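Local structure of spore coat polysaccharide biosynthesis protein SpsE (Bacillus subtilis, 1VLI) at residues V29-E34 / K270-G275; I50-E55 / L264-L269; F223-H226 / E232-C235. The protein probably acts as a sialic-acid-synthase-like enzyme (N-acylneuraminate-9-phosphate synthase activity) in the making of spore coat polysaccharide. All coordinates share one frame; numbering follows the deposited sequence.

Interaction 1 of 3, residues V29-E34 / K270-G275; sequences VFIIAE and KEMVDG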
# COMPACT_ATOMS: atom_id res chain seq x y z
N VAL A 29 -10.68 10.99 11.95
CA VAL A 29 -10.27 9.88 11.10
C VAL A 29 -9.98 10.40 9.69
O VAL A 29 -10.73 11.21 9.16
CB VAL A 29 -11.32 8.73 11.10
CG1 VAL A 29 -10.87 7.57 10.15
CG2 VAL A 29 -11.48 8.17 12.53
N PHE A 30 -8.86 9.96 9.11
CA PHE A 30 -8.46 10.39 7.76
C PHE A 30 -8.99 9.37 6.76
O PHE A 30 -8.60 8.16 6.79
CB PHE A 30 -6.93 10.50 7.68
CG PHE A 30 -6.43 11.13 6.41
CD1 PHE A 30 -6.35 12.52 6.28
CD2 PHE A 30 -6.03 10.33 5.35
CE1 PHE A 30 -5.89 13.10 5.06
CE2 PHE A 30 -5.56 10.87 4.18
CZ PHE A 30 -5.50 12.29 4.02
N ILE A 31 -9.89 9.84 5.89
CA ILE A 31 -10.62 8.96 4.95
C ILE A 31 -10.10 9.03 3.54
O ILE A 31 -10.09 10.11 2.90
CB ILE A 31 -12.16 9.21 4.97
CG1 ILE A 31 -12.69 9.17 6.38
CG2 ILE A 31 -12.88 8.19 4.08
CD1 ILE A 31 -14.10 9.67 6.54
N ILE A 32 -9.69 7.86 3.04
CA ILE A 32 -9.12 7.73 1.70
C ILE A 32 -10.11 7.02 0.79
O ILE A 32 -10.40 5.83 0.99
CB ILE A 32 -7.84 6.96 1.78
CG1 ILE A 32 -6.89 7.57 2.81
CG2 ILE A 32 -7.13 6.84 0.45
CD1 ILE A 32 -5.73 6.60 3.21
N ALA A 33 -10.64 7.75 -0.20
CA ALA A 33 -11.45 7.08 -1.22
C ALA A 33 -10.53 6.55 -2.31
O ALA A 33 -9.78 7.31 -2.92
CB ALA A 33 -12.47 8.01 -1.77
N GLU A 34 -10.60 5.25 -2.56
CA GLU A 34 -9.66 4.55 -3.43
C GLU A 34 -10.33 4.30 -4.80
O GLU A 34 -11.21 3.43 -4.96
CB GLU A 34 -9.10 3.30 -2.69
CG GLU A 34 -8.79 2.02 -3.47
CD GLU A 34 -7.46 2.04 -4.18
OE1 GLU A 34 -7.11 3.05 -4.84
OE2 GLU A 34 -6.77 1.00 -4.11
N LYS A 270 -20.61 8.40 0.60
CA LYS A 270 -21.18 9.42 1.52
C LYS A 270 -21.76 8.79 2.79
O LYS A 270 -21.59 9.31 3.90
CB LYS A 270 -22.25 10.25 0.80
CG LYS A 270 -22.74 11.51 1.54
N GLU A 271 -22.44 7.66 2.61
CA GLU A 271 -23.04 6.91 3.70
C GLU A 271 -21.96 6.40 4.68
O GLU A 271 -22.11 6.58 5.89
CB GLU A 271 -23.84 5.76 3.09
CG GLU A 271 -24.55 4.85 4.07
CD GLU A 271 -25.32 3.73 3.36
OE1 GLU A 271 -25.73 3.94 2.19
OE2 GLU A 271 -25.51 2.65 3.99
N MSE A 272 -20.89 5.80 4.15
CA MSE A 272 -19.74 5.38 4.96
C MSE A 272 -19.16 6.53 5.77
O MSE A 272 -18.97 6.39 6.98
CB MSE A 272 -18.63 4.78 4.12
CG MSE A 272 -17.52 4.16 5.00
SE MSE A 272 -15.93 3.68 4.01
CE MSE A 272 -15.25 5.61 3.43
N VAL A 273 -18.87 7.63 5.09
CA VAL A 273 -18.33 8.85 5.71
C VAL A 273 -19.21 9.34 6.85
O VAL A 273 -18.72 9.63 7.95
CB VAL A 273 -18.08 9.98 4.65
CG1 VAL A 273 -17.63 11.28 5.33
CG2 VAL A 273 -17.01 9.53 3.59
N ASP A 274 -20.52 9.42 6.61
CA ASP A 274 -21.47 9.81 7.63
C ASP A 274 -21.47 8.79 8.79
O ASP A 274 -21.50 9.16 9.97
CB ASP A 274 -22.88 9.98 7.04
CG ASP A 274 -22.98 11.15 6.02
OD1 ASP A 274 -22.06 12.00 5.93
OD2 ASP A 274 -23.98 11.30 5.26
N GLY A 275 -21.44 7.50 8.47
CA GLY A 275 -21.24 6.48 9.49
C GLY A 275 -20.02 6.74 10.38
O GLY A 275 -20.14 6.80 11.61
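Ile31 on the barrel strand meets Met272 and Val273 on helix 266-285, a strand-to-helix contact of the TIM barrel of the NeuB family. The strand is the first of the barrel, and the helix is the last of those packed around it. At the start of the segment, Val29 leans on Ile276, one turn beyond Met272, and its backbone N and O are tied to Glu280 and Arg277 of the same helix. Phe30 joins the neighbouring strand 244-248 through backbone bonds to Ile245 and to Lys243 just before that strand. Ile31 then turns its side chain toward the helix and supplies both branches. Its CG2 stands anti to the backbone N and reaches the methyl CE of Met272 at 3.6 Å, the two side chains sliding past each other in opposite directions. The other branch ends in CD1, which crosses Val273 obliquely and settles against both of that residue's methyls. Ile32 points away from the helix, as expected of alternating residues in a strand. Ala33 meets the same helix one turn earlier, at Leu269. Met272 is present as selenomethionine; its chain runs extended from the backbone through CG to the selenium and bends only at the last torsion (chi3 66°), which curls CE back toward the strand. All three touching side chains are buried and apolar, so the join rests on methyl-to-methyl contact: Ile31 CD1 lies 4.1 Å from Val273 CG1 and equally far from Val273 CG2.

Interaction 2 of 3, residues I50-E55 / L264-L269; sequences IDAAAE and LNPDEL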
# COMPACT_ATOMS: atom_id res chain seq x y z
N ILE A 50 -13.22 11.94 -8.52
CA ILE A 50 -12.87 13.10 -7.68
C ILE A 50 -14.09 13.78 -7.12
O ILE A 50 -14.15 13.96 -5.91
CB ILE A 50 -11.94 14.10 -8.46
CG1 ILE A 50 -10.64 13.35 -8.84
CG2 ILE A 50 -11.59 15.31 -7.60
CD1 ILE A 50 -9.53 14.18 -9.39
N ASP A 51 -15.08 14.12 -7.96
CA ASP A 51 -16.34 14.76 -7.50
C ASP A 51 -17.04 13.94 -6.44
O ASP A 51 -17.46 14.48 -5.42
CB ASP A 51 -17.35 14.93 -8.64
CG ASP A 51 -16.99 16.06 -9.61
OD1 ASP A 51 -16.45 17.11 -9.18
OD2 ASP A 51 -17.24 15.99 -10.83
N ALA A 52 -17.20 12.65 -6.72
CA ALA A 52 -17.90 11.74 -5.83
C ALA A 52 -17.24 11.66 -4.45
O ALA A 52 -17.92 11.69 -3.42
CB ALA A 52 -18.00 10.36 -6.45
N ALA A 53 -15.90 11.58 -4.45
CA ALA A 53 -15.10 11.57 -3.23
C ALA A 53 -15.30 12.84 -2.40
O ALA A 53 -15.47 12.78 -1.18
CB ALA A 53 -13.63 11.41 -3.57
N ALA A 54 -15.24 13.99 -3.09
CA ALA A 54 -15.45 15.29 -2.49
C ALA A 54 -16.84 15.43 -1.91
O ALA A 54 -16.98 15.87 -0.77
CB ALA A 54 -15.21 16.42 -3.57
N GLU A 55 -17.87 15.10 -2.70
CA GLU A 55 -19.27 15.27 -2.27
C GLU A 55 -19.53 14.34 -1.08
O GLU A 55 -20.27 14.69 -0.15
CB GLU A 55 -20.25 14.96 -3.42
CG GLU A 55 -20.28 16.01 -4.54
CD GLU A 55 -20.59 15.44 -5.94
OE1 GLU A 55 -21.07 14.27 -6.03
OE2 GLU A 55 -20.36 16.16 -6.97
N LEU A 264 -17.85 0.81 -3.53
CA LEU A 264 -19.02 1.59 -3.17
C LEU A 264 -19.33 2.61 -4.27
O LEU A 264 -18.40 3.16 -4.88
CB LEU A 264 -18.79 2.31 -1.85
CG LEU A 264 -18.44 1.41 -0.66
CD1 LEU A 264 -18.52 2.24 0.60
CD2 LEU A 264 -19.41 0.21 -0.60
N ASN A 265 -20.62 2.85 -4.53
CA ASN A 265 -21.02 3.94 -5.42
C ASN A 265 -20.99 5.26 -4.63
O ASN A 265 -20.72 5.25 -3.43
CB ASN A 265 -22.37 3.66 -6.08
CG ASN A 265 -23.52 3.60 -5.10
OD1 ASN A 265 -23.62 4.40 -4.15
ND2 ASN A 265 -24.44 2.67 -5.34
N PRO A 266 -21.19 6.40 -5.28
CA PRO A 266 -21.09 7.69 -4.59
C PRO A 266 -21.95 7.85 -3.37
O PRO A 266 -21.51 8.49 -2.42
CB PRO A 266 -21.51 8.69 -5.67
CG PRO A 266 -21.03 8.02 -6.93
CD PRO A 266 -21.43 6.59 -6.73
N ASP A 267 -23.17 7.31 -3.39
CA ASP A 267 -24.10 7.38 -2.28
C ASP A 267 -23.61 6.59 -1.08
O ASP A 267 -23.58 7.09 0.05
CB ASP A 267 -25.46 6.82 -2.67
CG ASP A 267 -26.12 7.62 -3.74
OD1 ASP A 267 -25.63 7.57 -4.90
OD2 ASP A 267 -27.11 8.34 -3.51
N GLU A 268 -23.27 5.33 -1.35
CA GLU A 268 -22.70 4.46 -0.35
C GLU A 268 -21.41 5.05 0.25
O GLU A 268 -21.14 4.85 1.44
CB GLU A 268 -22.45 3.07 -0.93
CG GLU A 268 -23.67 2.43 -1.58
CD GLU A 268 -23.35 1.08 -2.21
OE1 GLU A 268 -22.41 1.01 -3.04
OE2 GLU A 268 -24.04 0.09 -1.87
N LEU A 269 -20.62 5.77 -0.55
CA LEU A 269 -19.39 6.41 -0.06
C LEU A 269 -19.72 7.47 0.97
O LEU A 269 -19.18 7.43 2.08
CB LEU A 269 -18.52 7.00 -1.19
CG LEU A 269 -17.10 7.50 -0.81
CD1 LEU A 269 -16.14 6.37 -0.37
CD2 LEU A 269 -16.45 8.31 -1.93
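Pro266 turns the CB-CG side of its puckered ring to Ala52, whose methyl CB lies 3.9 Å from Pro266 CG and almost as near Pro266 CB. The truly flat groups here, the amide of Asn265 and the carboxylate of Glu268, take no part across the interface and serve the helix start instead. Asn265 OD1 accepts the backbone N of Glu268 at 3.0 Å in a nearly straight bond (176°), with the donor tilted 24° from the carbonyl plane. In return Glu268 OE1 takes the N-H of Asn265 on its anti lone pair. This reciprocal pair is a capping box, and it fixes the first turn of helix 266-285, the last helix of the TIM barrel, where it leans on helix 43-56, the first one. One turn on, Leu269 comes in from beside Pro266: with CG anti to its backbone N (chi1 -171°), it lays CD2 over the backbone of the partner helix, 3.8 Å from Ala53 CA. Small alanines let the two helices come close, Ala52 CA and Pro266 CA being 5.3 Å apart. Phe249 also packs on Ala52, and the same Leu269 CD2 lies 4.0 Å from Ala52 O.

Interaction 3 of 3, residues F223-H226 / E232-C235; sequences FSDH and EAPC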
# COMPACT_ATOMS: atom_id res chain seq x y z
N PHE A 223 -7.08 1.09 8.74
CA PHE A 223 -7.72 -0.09 8.17
C PHE A 223 -8.08 0.15 6.70
O PHE A 223 -8.88 1.05 6.41
CB PHE A 223 -9.00 -0.37 8.95
CG PHE A 223 -9.79 -1.56 8.48
CD1 PHE A 223 -9.21 -2.82 8.37
CD2 PHE A 223 -11.16 -1.43 8.22
CE1 PHE A 223 -9.95 -3.95 7.97
CE2 PHE A 223 -11.92 -2.55 7.80
CZ PHE A 223 -11.32 -3.81 7.69
N SER A 224 -7.49 -0.61 5.77
CA SER A 224 -8.00 -0.62 4.39
C SER A 224 -9.04 -1.72 4.32
O SER A 224 -8.73 -2.90 4.58
CB SER A 224 -6.92 -0.86 3.35
OG SER A 224 -5.76 -0.10 3.66
N ASP A 225 -10.26 -1.32 3.96
CA ASP A 225 -11.43 -2.16 4.00
C ASP A 225 -11.76 -2.73 2.64
O ASP A 225 -12.06 -1.98 1.71
CB ASP A 225 -12.61 -1.36 4.55
CG ASP A 225 -13.83 -2.21 4.81
OD1 ASP A 225 -13.73 -3.46 4.80
OD2 ASP A 225 -14.95 -1.72 5.06
N HIS A 226 -11.70 -4.05 2.52
CA HIS A 226 -12.03 -4.74 1.28
C HIS A 226 -13.39 -5.45 1.29
O HIS A 226 -13.73 -6.15 0.34
CB HIS A 226 -10.93 -5.72 0.88
CG HIS A 226 -9.69 -5.06 0.39
ND1 HIS A 226 -8.42 -5.50 0.72
CD2 HIS A 226 -9.51 -3.97 -0.40
CE1 HIS A 226 -7.52 -4.72 0.15
NE2 HIS A 226 -8.16 -3.78 -0.53
N GLU A 232 -20.49 -1.40 8.17
CA GLU A 232 -20.27 -2.26 9.34
C GLU A 232 -18.80 -2.42 9.76
O GLU A 232 -18.48 -2.21 10.92
CB GLU A 232 -21.05 -3.59 9.29
CG GLU A 232 -20.37 -4.77 8.63
CD GLU A 232 -21.00 -6.08 9.05
OE1 GLU A 232 -21.61 -6.11 10.13
OE2 GLU A 232 -20.90 -7.09 8.30
N ALA A 233 -17.91 -2.71 8.81
CA ALA A 233 -16.50 -2.82 9.15
C ALA A 233 -15.79 -1.46 9.32
O ALA A 233 -14.99 -1.35 10.26
CB ALA A 233 -15.76 -3.74 8.20
N PRO A 234 -16.02 -0.46 8.43
CA PRO A 234 -15.46 0.89 8.68
C PRO A 234 -15.76 1.44 10.10
O PRO A 234 -14.84 1.82 10.82
CB PRO A 234 -16.07 1.79 7.55
CG PRO A 234 -16.34 0.81 6.40
CD PRO A 234 -16.74 -0.52 7.15
N CYS A 235 -17.02 1.44 10.51
CA CYS A 235 -17.39 1.96 11.81
C CYS A 235 -16.88 1.13 12.99
O CYS A 235 -16.45 1.69 14.00
CB CYS A 235 -18.91 2.08 11.92
SG CYS A 235 -19.57 3.39 10.87
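Asp225 sends its carboxylate against the start of helix 232-239, OD2 coming within 3.0 Å of Pro234 CD and nearly as close to Pro234 CG. The two side chains cross at about a right angle, which puts a carboxylate oxygen close against the ring's CH2 groups. Ala233 CB sits beside the same carboxylate, 3.8 Å from Asp225 OD2 and 4.0 Å from Asp225 OD1. A second, apolar touch comes from Phe223, whose CE2 approaches Ala233 CB obliquely at 4.0 Å. One face of that ring carries Asp225 CA, 3.8 Å above its plane and offset toward the rim, so the ring lies against the backbone of Asp225 as well as against the helix. Asp225 reaches the helix because its CG stands anti to the backbone N (chi1 -172°). Its buried oxygens have polar partners further out: OD2 forms a salt bridge with Lys247 NZ and OD1 is bonded to Ser227 OG. A leucine in its place is likely to leave Lys247 without its counter-charge and Ser227 without its acceptor. Beyond, the next residue, His226, binds the zinc ion together with His248. The whole joins strand 220-225 to the helix that follows it in a beta-alpha-beta unit of the TIM barrel, closed by strand 244-248, with Pro234 also resting on Met272 of helix 266-285.

Overall arrangement
All three are buried contacts of the barrel: interactions 1 and 3 set a helix on a strand, interaction 2 sets helix against helix. Interactions 1 and 2 share helix 266-285: the first sets it on strand 30-36, the second, farther out and with partly exposed Pro266, sets its start on helix 43-56. They meet at Ala33, whose CB lies 4.0 Å from both Leu269 CD2 and Ala53 CB. Interaction 3 touches interaction 1 through Gly275 C and Cys235 SG, 3.4 Å apart, but does not reach interaction 2. Its strand and that of interaction 1 flank strand 244-248. Interactions 1 and 2 join their elements by apolar packing, whereas interaction 3, nearest the zinc site, brings a carboxylate into the interface.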